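Local coordinates for protein ribonuclease mar1, putative (Trypanosoma cruzi, PDB 1YZV) that is of unknown function but belongs to the isochorismatase superfamily, many of whose members are hydrolases, so it may be an enzyme of that kind, at residues Ile176-Leu181 with Lys190-Leu195. Numbering follows the deposited sequence.
Sequences ILMQLL and KTIAPL
Leu177 and Ile192 mark the closest backbone approach, CA to CA 8.2 Å, of two short helical segments, 176-181 and 190-195, that run nearly antiparallel at 168°, their axes approaching to 11.1 Å. The spacing is wide, and the gap is bridged by apolar side chains without a hydrogen bond across it. One methyl group occupies the middle: with CG1 of Ile192 beside the backbone N (chi1 -68°), CG2 is the branch anti to that N, and three side chains of the facing helix converge on it. Leu177 CD2 comes nearest, 3.8 Å from Ile192 CG2, the two side chains lying askew to each other. One turn on, Leu181 brings its own CD2 to 4.1 Å from Ile192 CG2, while the Met178 chain folds over so that CE reaches 4.3 Å from the same methyl. Leu177 CD2 also lies 4.2 Å from Leu195 CB, extending the contact three residues on. This helical hairpin follows 168-171, the last strand of the parallel alpha/beta sheet. Helix 39-56 joins it through Leu52, which touches both Leu177 and Ile192, and Phe94 of the second subunit packs on Met178, while Leu180 and Ile176 reach strand 110-118 of the central parallel sheet.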
ATOM      1  N   ILE A 176      -5.265  17.811  -7.126  1.00 20.11           N
ATOM      2  CA  ILE A 176      -4.108  18.667  -7.406  1.00 20.59           C
ATOM      3  C   ILE A 176      -4.549  20.139  -7.597  1.00 21.55           C
ATOM      4  O   ILE A 176      -4.018  21.049  -6.924  1.00 21.29           O
ATOM      5  CB  ILE A 176      -3.318  18.118  -8.582  1.00 20.38           C
ATOM      6  CG1 ILE A 176      -2.585  16.844  -8.155  1.00 21.59           C
ATOM      7  CG2 ILE A 176      -2.374  19.153  -9.209  1.00 22.07           C
ATOM      8  CD1 ILE A 176      -2.170  15.950  -9.302  1.00 20.22           C
ATOM      9  N   LEU A 177      -5.600  20.353  -8.392  1.00 23.92           N
ATOM     10  CA  LEU A 177      -6.131  21.693  -8.564  1.00 21.93           C
ATOM     11  C   LEU A 177      -6.437  22.356  -7.215  1.00 23.68           C
ATOM     12  O   LEU A 177      -6.063  23.527  -6.970  1.00 21.82           O
ATOM     13  CB  LEU A 177      -7.383  21.660  -9.458  1.00 24.75           C
ATOM     14  CG  LEU A 177      -7.191  22.037 -10.898  1.00 30.40           C
ATOM     15  CD1 LEU A 177      -6.171  21.124 -11.569  1.00 35.89           C
ATOM     16  CD2 LEU A 177      -8.527  22.043 -11.638  1.00 29.99           C
ATOM     17  N   MET A 178      -7.149  21.630  -6.354  1.00 21.35           N
ATOM     18  CA  MET A 178      -7.647  22.174  -5.087  1.00 21.55           C
ATOM     19  C   MET A 178      -6.537  22.273  -4.027  1.00 22.35           C
ATOM     20  O   MET A 178      -6.569  23.177  -3.192  1.00 22.57           O
ATOM     21  CB  MET A 178      -8.837  21.331  -4.597  1.00 20.97           C
ATOM     22  CG  MET A 178     -10.013  21.344  -5.575  1.00 26.36           C
ATOM     23  SD  MET A 178     -10.704  22.984  -5.729  1.00 30.24           S
ATOM     24  CE  MET A 178      -9.850  23.707  -7.135  1.00 48.23           C
ATOM     25  N   GLN A 179      -5.494  21.441  -4.162  1.00 21.42           N
ATOM     26  CA  GLN A 179      -4.242  21.603  -3.383  1.00 22.68           C
ATOM     27  C   GLN A 179      -3.502  22.914  -3.659  1.00 22.29           C
ATOM     28  O   GLN A 179      -2.973  23.555  -2.735  1.00 20.21           O
ATOM     29  CB  GLN A 179      -3.259  20.439  -3.606  1.00 20.92           C
ATOM     30  CG  GLN A 179      -3.673  19.147  -2.930  1.00 22.95           C
ATOM     31  CD  GLN A 179      -2.849  17.948  -3.447  1.00 23.13           C
ATOM     32  OE1 GLN A 179      -1.647  18.040  -3.544  1.00 25.33           O
ATOM     33  NE2 GLN A 179      -3.517  16.867  -3.808  1.00 23.43           N
ATOM     34  N   LEU A 180      -3.462  23.309  -4.920  1.00 20.02           N
ATOM     35  CA  LEU A 180      -2.765  24.525  -5.318  1.00 20.48           C
ATOM     36  C   LEU A 180      -3.534  25.753  -4.871  1.00 21.75           C
ATOM     37  O   LEU A 180      -2.933  26.787  -4.734  1.00 21.52           O
ATOM     38  CB  LEU A 180      -2.528  24.576  -6.822  1.00 19.70           C
ATOM     39  CG  LEU A 180      -1.494  23.585  -7.302  1.00 23.65           C
ATOM     40  CD1 LEU A 180      -1.678  23.278  -8.817  1.00 25.70           C
ATOM     41  CD2 LEU A 180      -0.066  24.092  -6.955  1.00 27.43           C
ATOM     42  N   LEU A 181      -4.872  25.669  -4.827  1.00 20.25           N
ATOM     43  CA  LEU A 181      -5.724  26.801  -4.457  1.00 23.65           C
ATOM     44  C   LEU A 181      -6.037  26.978  -2.975  1.00 24.20           C
ATOM     45  O   LEU A 181      -6.247  28.116  -2.530  1.00 24.10           O
ATOM     46  CB  LEU A 181      -7.036  26.780  -5.231  1.00 22.23           C
ATOM     47  CG  LEU A 181      -7.048  27.453  -6.604  1.00 27.62           C
ATOM     48  CD1 LEU A 181      -5.922  26.977  -7.517  1.00 28.77           C
ATOM     49  CD2 LEU A 181      -8.326  27.101  -7.199  1.00 32.34           C
ATOM     50  N   LYS A 190     -12.771  31.176  -9.000  1.00 29.48           N
ATOM     51  CA  LYS A 190     -13.876  31.350  -9.951  1.00 31.46           C
ATOM     52  C   LYS A 190     -13.452  31.062 -11.371  1.00 31.47           C
ATOM     53  O   LYS A 190     -14.202  30.454 -12.151  1.00 29.53           O
ATOM     54  CB  LYS A 190     -14.439  32.771  -9.854  1.00 34.37           C
ATOM     55  CG  LYS A 190     -15.597  33.042 -10.780  1.00 40.16           C
ATOM     56  CD  LYS A 190     -16.920  32.544 -10.174  1.00 52.13           C
ATOM     57  CE  LYS A 190     -18.135  32.866 -11.072  1.00 51.85           C
ATOM     58  NZ  LYS A 190     -19.376  32.521 -10.313  1.00 51.23           N
ATOM     59  N   THR A 191     -12.208  31.393 -11.692  1.00 31.75           N
ATOM     60  CA  THR A 191     -11.688  31.085 -13.012  1.00 32.81           C
ATOM     61  C   THR A 191     -11.443  29.584 -13.244  1.00 32.71           C
ATOM     62  O   THR A 191     -11.619  29.111 -14.333  1.00 31.00           O
ATOM     63  CB  THR A 191     -10.379  31.862 -13.280  1.00 33.66           C
ATOM     64  OG1 THR A 191     -10.618  33.266 -13.116  1.00 33.19           O
ATOM     65  CG2 THR A 191      -9.907  31.620 -14.672  1.00 33.25           C
ATOM     66  N   ILE A 192     -11.008  28.869 -12.212  1.00 32.62           N
ATOM     67  CA  ILE A 192     -10.614  27.444 -12.259  1.00 33.45           C
ATOM     68  C   ILE A 192     -11.777  26.473 -12.091  1.00 32.36           C
ATOM     69  O   ILE A 192     -11.749  25.330 -12.607  1.00 30.51           O
ATOM     70  CB  ILE A 192      -9.561  27.156 -11.086  1.00 33.55           C
ATOM     71  CG1 ILE A 192      -8.257  27.866 -11.375  1.00 40.00           C
ATOM     72  CG2 ILE A 192      -9.283  25.679 -10.898  1.00 37.55           C
ATOM     73  CD1 ILE A 192      -7.863  27.784 -12.781  1.00 45.39           C
ATOM     74  N   ALA A 193     -12.759  26.896 -11.307  1.00 32.37           N
ATOM     75  CA  ALA A 193     -13.924  26.063 -10.931  1.00 31.99           C
ATOM     76  C   ALA A 193     -14.613  25.347 -12.105  1.00 32.61           C
ATOM     77  O   ALA A 193     -14.924  24.162 -11.976  1.00 33.49           O
ATOM     78  CB  ALA A 193     -14.944  26.885 -10.159  1.00 32.26           C
ATOM     79  N   PRO A 194     -14.780  26.027 -13.261  1.00 33.36           N
ATOM     80  CA  PRO A 194     -15.362  25.364 -14.447  1.00 33.91           C
ATOM     81  C   PRO A 194     -14.571  24.146 -14.954  1.00 33.48           C
ATOM     82  O   PRO A 194     -15.192  23.189 -15.421  1.00 34.32           O
ATOM     83  CB  PRO A 194     -15.373  26.478 -15.510  1.00 34.55           C
ATOM     84  CG  PRO A 194     -15.372  27.745 -14.709  1.00 33.51           C
ATOM     85  CD  PRO A 194     -14.490  27.446 -13.550  1.00 36.05           C
ATOM     86  N   LEU A 195     -13.254  24.106 -14.704  1.00 29.72           N
ATOM     87  CA  LEU A 195     -12.440  22.962 -15.126  1.00 29.88           C
ATOM     88  C   LEU A 195     -12.844  21.722 -14.371  1.00 29.34           C
ATOM     89  O   LEU A 195     -12.932  20.646 -14.942  1.00 26.94           O
ATOM     90  CB  LEU A 195     -10.961  23.207 -14.914  1.00 26.53           C
ATOM     91  CG  LEU A 195     -10.324  24.363 -15.681  1.00 29.71           C
ATOM     92  CD1 LEU A 195      -8.884  24.558 -15.207  1.00 33.53           C
ATOM     93  CD2 LEU A 195     -10.370  24.095 -17.159  1.00 29.69           C
TER